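Local structure of pseudoazurin (Methylobacterium extorquens, 1PMY) at residues M16-A21 / I31-T36; A101-Q106 / P117-I122. The protein binds one copper ion per subunit and, as a blue copper protein of the periplasm, probably carries electrons between redox partners. All coordinates share one frame; numbering follows the deposited sequence.

Interaction 1 (16-21 with 31-36) lies in the beta-sheet core, where two phenylalanines near the copper site meet across an intervening strand; interaction 2 (101-106 with 117-122) joins the two C-terminal helices and is remote from the metal. Both are small, apolar contacts built around a buried phenylalanine. Interaction 1 pairs ring with ring, carbon against carbon, whereas interaction 2 lays a ring against the aliphatic stem of a lysine whose charged end remains at the surface. The contacts hold different elements, yet they meet where Leu118 CD1 of the helix lies 3.8 Å from Ala21 O of the strand.

Interaction 1 (M16-A21 / I31-T36); sequences MVFDPA and IKFLPT
Phe18 and Phe33 mark the closest approach of the two backbones, yet their CA atoms are 8.7 Å apart, too far for strand-to-strand pairing. Strands 17-25 and 30-34 run in opposite directions and are next-but-one neighbours in the sheet, with strand 2-8 between them: Val17 and Asp19 bond through their backbones to Leu8 and Lys6. Beyond Asp19 the chain passes through a cis peptide bond into Pro20, while 31-36 leaves its strand by an inverse gamma turn centred on Pro35.

The contact is made by two rings reaching over the intervening strand. Each has CG anti to its own carbonyl carbon, with chi1 -74° in both, and this shared torsion swings the rings toward each other although neither CB is directed at the other segment. One side of the Phe18 ring does the touching: CE1 lies 4.0 Å from Phe33 CD1, and Phe18 CD1 is nearly as close to that carbon at 4.1 Å. The planes are inclined at 69° and the ring centroids are 5.9 Å apart, an oblique meeting that is neither a stack nor a T. On the other side of the Phe33 plane from Phe18 CE1, the methyl CG2 of Ile31 sits 3.4 Å above the ring centre, placed there by its position two residues earlier on the same strand. Met7 and Ala88 also touch Phe18, and Val42 touches Phe33.

The side chain of Phe18 comes within about 4 Å of those of the copper ligands Cys78 and Met86, and about 6 Å from the metal itself. With both rings buried, the contact relies on shape and exclusion of water; through Phe18 it probably sets an apolar wall beside Cys78 and Met86 and is likely to keep that side of the site poorly polar.

Interaction 2 (A101-Q106 / P117-I122); sequences AAKSVQ and PLFAQI
Phe119, in the last turn of helix 109-120, packs against Ala102 and Lys103 of the short helix 99-103, joining the two helices that form the C-terminal part of this pseudoazurin. The CA atoms of Lys103 and Phe119 are 7.5 Å apart, close enough for one large ring to fill the interval. Phe119 CB points toward the other segment, and with chi1 at -88° the ring turns one face to the lysine stem. Lys103 CG lies over that face in a CH-pi contact, 3.9 Å from the ring centroid and 17° off the normal. It is displaced toward the rim, so the nearest ring carbon is Phe119 CD1 at 3.7 Å. Farther out, Phe119 CZ reaches the backbone, 3.8 Å from Lys103 CA and 4.1 Å from Ala102 C.

Beyond CG the lysine chain bends twice, at chi3 and chi4, and NZ forms a salt bridge with Glu100 one turn earlier in its own helix. The residue therefore divides its work: methylenes cover the ring, while the ammonium is paired at the surface.

Phe119 also touches Val73 and Leu89 on the sheet and Met48 in a loop. A serine here would probably open a gap between the two helices and the sheet, leaving Lys103 CG without the aromatic face beneath it. Two C-terminal helices laid against a cupredoxin beta-sandwich form the helical extension that sets pseudoazurins apart from plastocyanins; here Phe119 fills the interval between them.

Interaction 1 (M16-A21 / I31-T36)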
# COMPACT_ATOMS: atom_id res chain seq x y z
N MET A 16 -8.72 8.79 6.70
CA MET A 16 -8.16 7.41 6.67
C MET A 16 -7.21 7.22 5.49
O MET A 16 -7.62 6.58 4.47
CB MET A 16 -9.23 6.38 6.74
CG MET A 16 -10.35 6.62 7.69
SD MET A 16 -9.57 6.68 9.36
CE MET A 16 -11.01 6.94 10.34
N VAL A 17 -6.03 7.75 5.58
CA VAL A 17 -5.01 7.72 4.57
C VAL A 17 -3.58 7.31 5.07
O VAL A 17 -3.27 7.37 6.26
CB VAL A 17 -4.88 9.10 3.86
CG1 VAL A 17 -6.22 9.64 3.35
CG2 VAL A 17 -4.28 10.12 4.81
N PHE A 18 -2.84 6.82 4.10
CA PHE A 18 -1.44 6.49 4.25
C PHE A 18 -0.77 7.74 3.65
O PHE A 18 -1.25 8.21 2.61
CB PHE A 18 -0.97 5.22 3.55
CG PHE A 18 -1.40 3.93 4.17
CD1 PHE A 18 -0.77 3.33 5.27
CD2 PHE A 18 -2.41 3.22 3.51
CE1 PHE A 18 -1.21 2.08 5.74
CE2 PHE A 18 -2.87 1.99 4.01
CZ PHE A 18 -2.33 1.43 5.12
N ASP A 19 0.34 8.13 4.27
CA ASP A 19 1.03 9.33 3.62
C ASP A 19 2.53 9.03 3.64
O ASP A 19 3.06 9.00 4.79
CB ASP A 19 0.69 10.59 4.45
CG ASP A 19 1.36 11.84 3.86
OD1 ASP A 19 1.82 11.80 2.70
OD2 ASP A 19 1.37 12.88 4.54
N PRO A 20 3.14 8.86 2.51
CA PRO A 20 2.60 8.89 1.19
C PRO A 20 1.79 7.60 0.83
O PRO A 20 2.05 6.64 1.49
CB PRO A 20 3.83 8.99 0.30
CG PRO A 20 4.87 8.22 1.03
CD PRO A 20 4.62 8.65 2.50
N ALA A 21 0.90 7.83 -0.13
CA ALA A 21 0.03 6.70 -0.56
C ALA A 21 0.69 5.95 -1.71
O ALA A 21 0.31 4.76 -2.03
CB ALA A 21 -1.33 7.30 -0.92
N ILE A 31 9.79 -0.50 4.21
CA ILE A 31 8.95 0.64 4.64
C ILE A 31 8.74 0.43 6.15
O ILE A 31 8.47 -0.68 6.54
CB ILE A 31 7.54 0.68 3.91
CG1 ILE A 31 7.73 1.02 2.42
CG2 ILE A 31 6.54 1.66 4.58
CD1 ILE A 31 6.43 0.78 1.51
N LYS A 32 8.81 1.55 6.86
CA LYS A 32 8.36 1.49 8.28
C LYS A 32 7.02 2.26 8.28
O LYS A 32 6.91 3.50 7.98
CB LYS A 32 9.39 2.21 9.16
CG LYS A 32 9.06 2.09 10.66
CD LYS A 32 10.18 2.83 11.47
CE LYS A 32 11.22 1.83 11.98
NZ LYS A 32 10.70 1.09 13.19
N PHE A 33 5.96 1.60 8.66
CA PHE A 33 4.60 2.19 8.73
C PHE A 33 4.48 2.68 10.21
O PHE A 33 4.74 1.86 11.06
CB PHE A 33 3.53 1.08 8.52
CG PHE A 33 3.49 0.68 7.05
CD1 PHE A 33 2.75 1.38 6.16
CD2 PHE A 33 4.29 -0.45 6.66
CE1 PHE A 33 2.75 1.04 4.82
CE2 PHE A 33 4.19 -0.89 5.35
CZ PHE A 33 3.47 -0.12 4.42
N LEU A 34 4.19 3.98 10.32
CA LEU A 34 4.14 4.60 11.66
C LEU A 34 2.72 4.82 12.13
O LEU A 34 1.99 5.48 11.42
CB LEU A 34 4.91 5.94 11.51
CG LEU A 34 6.43 5.77 11.25
CD1 LEU A 34 6.99 7.13 10.89
CD2 LEU A 34 7.10 5.11 12.41
N PRO A 35 2.44 4.34 13.35
CA PRO A 35 1.11 4.52 13.92
C PRO A 35 0.92 5.94 14.43
O PRO A 35 0.62 6.12 15.63
CB PRO A 35 1.08 3.43 15.02
CG PRO A 35 2.52 3.44 15.54
CD PRO A 35 3.36 3.57 14.24
N THR A 36 0.97 6.93 13.60
CA THR A 36 0.77 8.36 13.88
C THR A 36 -0.51 8.49 14.66
O THR A 36 -0.65 9.16 15.72
CB THR A 36 0.85 9.33 12.66
OG1 THR A 36 2.00 8.98 11.85
CG2 THR A 36 0.91 10.84 13.07

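Interaction 2 (A101-Q106 / P117-I122)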
# COMPACT_ATOMS: atom_id res chain seq x y z
N ALA A 101 -2.63 -7.29 -13.86
CA ALA A 101 -3.32 -8.05 -12.84
C ALA A 101 -3.77 -7.20 -11.64
O ALA A 101 -4.91 -7.27 -11.13
CB ALA A 101 -2.65 -9.34 -12.43
N ALA A 102 -2.81 -6.41 -11.16
CA ALA A 102 -3.05 -5.61 -9.91
C ALA A 102 -4.07 -4.52 -10.18
O ALA A 102 -4.97 -4.27 -9.32
CB ALA A 102 -1.77 -5.07 -9.33
N LYS A 103 -3.99 -3.89 -11.34
CA LYS A 103 -4.91 -2.78 -11.75
C LYS A 103 -6.33 -3.31 -11.98
O LYS A 103 -7.34 -2.65 -11.73
CB LYS A 103 -4.34 -2.17 -12.97
CG LYS A 103 -4.22 -0.78 -13.37
CD LYS A 103 -3.71 -0.70 -14.82
CE LYS A 103 -4.68 -1.02 -15.92
NZ LYS A 103 -4.99 -2.40 -16.40
N SER A 104 -6.46 -4.60 -12.38
CA SER A 104 -7.73 -5.26 -12.61
C SER A 104 -8.52 -5.64 -11.39
O SER A 104 -9.70 -6.04 -11.53
CB SER A 104 -7.53 -6.47 -13.56
OG SER A 104 -6.96 -6.06 -14.77
N VAL A 105 -7.92 -5.61 -10.21
CA VAL A 105 -8.70 -5.96 -8.97
C VAL A 105 -9.70 -4.84 -8.79
O VAL A 105 -9.43 -3.66 -9.04
CB VAL A 105 -7.74 -6.26 -7.81
CG1 VAL A 105 -8.53 -6.45 -6.49
CG2 VAL A 105 -6.86 -7.46 -8.04
N GLN A 106 -10.96 -5.18 -8.42
CA GLN A 106 -12.01 -4.18 -8.30
C GLN A 106 -12.17 -3.82 -6.81
O GLN A 106 -11.79 -4.63 -5.96
CB GLN A 106 -13.33 -4.53 -8.98
CG GLN A 106 -13.07 -5.10 -10.41
CD GLN A 106 -14.26 -5.75 -11.06
OE1 GLN A 106 -15.41 -5.85 -10.65
NE2 GLN A 106 -13.97 -6.27 -12.27
N PRO A 117 -5.45 7.73 -9.56
CA PRO A 117 -4.35 8.68 -9.76
C PRO A 117 -3.01 8.09 -9.38
O PRO A 117 -2.04 8.52 -10.05
CB PRO A 117 -4.75 9.93 -9.07
CG PRO A 117 -6.07 9.66 -8.45
CD PRO A 117 -6.35 8.17 -8.50
N LEU A 118 -3.01 7.10 -8.51
CA LEU A 118 -1.75 6.45 -8.12
C LEU A 118 -1.30 5.59 -9.30
O LEU A 118 -0.14 5.66 -9.73
CB LEU A 118 -1.84 5.72 -6.80
CG LEU A 118 -2.28 6.48 -5.57
CD1 LEU A 118 -2.54 5.70 -4.32
CD2 LEU A 118 -1.57 7.79 -5.36
N PHE A 119 -2.27 4.84 -9.87
CA PHE A 119 -1.89 4.00 -11.01
C PHE A 119 -1.36 4.91 -12.12
O PHE A 119 -0.40 4.54 -12.86
CB PHE A 119 -3.01 3.05 -11.45
CG PHE A 119 -2.99 1.74 -10.71
CD1 PHE A 119 -1.96 0.81 -10.87
CD2 PHE A 119 -3.99 1.47 -9.78
CE1 PHE A 119 -1.97 -0.41 -10.17
CE2 PHE A 119 -4.00 0.30 -9.05
CZ PHE A 119 -2.99 -0.65 -9.25
N ALA A 120 -2.09 6.02 -12.29
CA ALA A 120 -1.75 6.97 -13.37
C ALA A 120 -0.31 7.44 -13.29
O ALA A 120 0.35 7.68 -14.33
CB ALA A 120 -2.70 8.18 -13.26
N GLN A 121 0.18 7.63 -12.10
CA GLN A 121 1.50 8.08 -11.73
C GLN A 121 2.58 7.03 -11.81
O GLN A 121 3.74 7.34 -11.52
CB GLN A 121 1.45 8.72 -10.31
CG GLN A 121 0.68 10.03 -10.38
CD GLN A 121 0.48 10.69 -9.06
OE1 GLN A 121 -0.63 10.96 -8.56
NE2 GLN A 121 1.60 11.08 -8.43
N ILE A 122 2.32 5.83 -12.18
CA ILE A 122 3.17 4.67 -12.34
C ILE A 122 3.29 4.31 -13.82
O ILE A 122 4.22 3.62 -14.26
CB ILE A 122 2.67 3.51 -11.43
CG1 ILE A 122 3.37 3.53 -10.07
CG2 ILE A 122 2.67 2.10 -12.02
CD1 ILE A 122 3.98 4.81 -9.53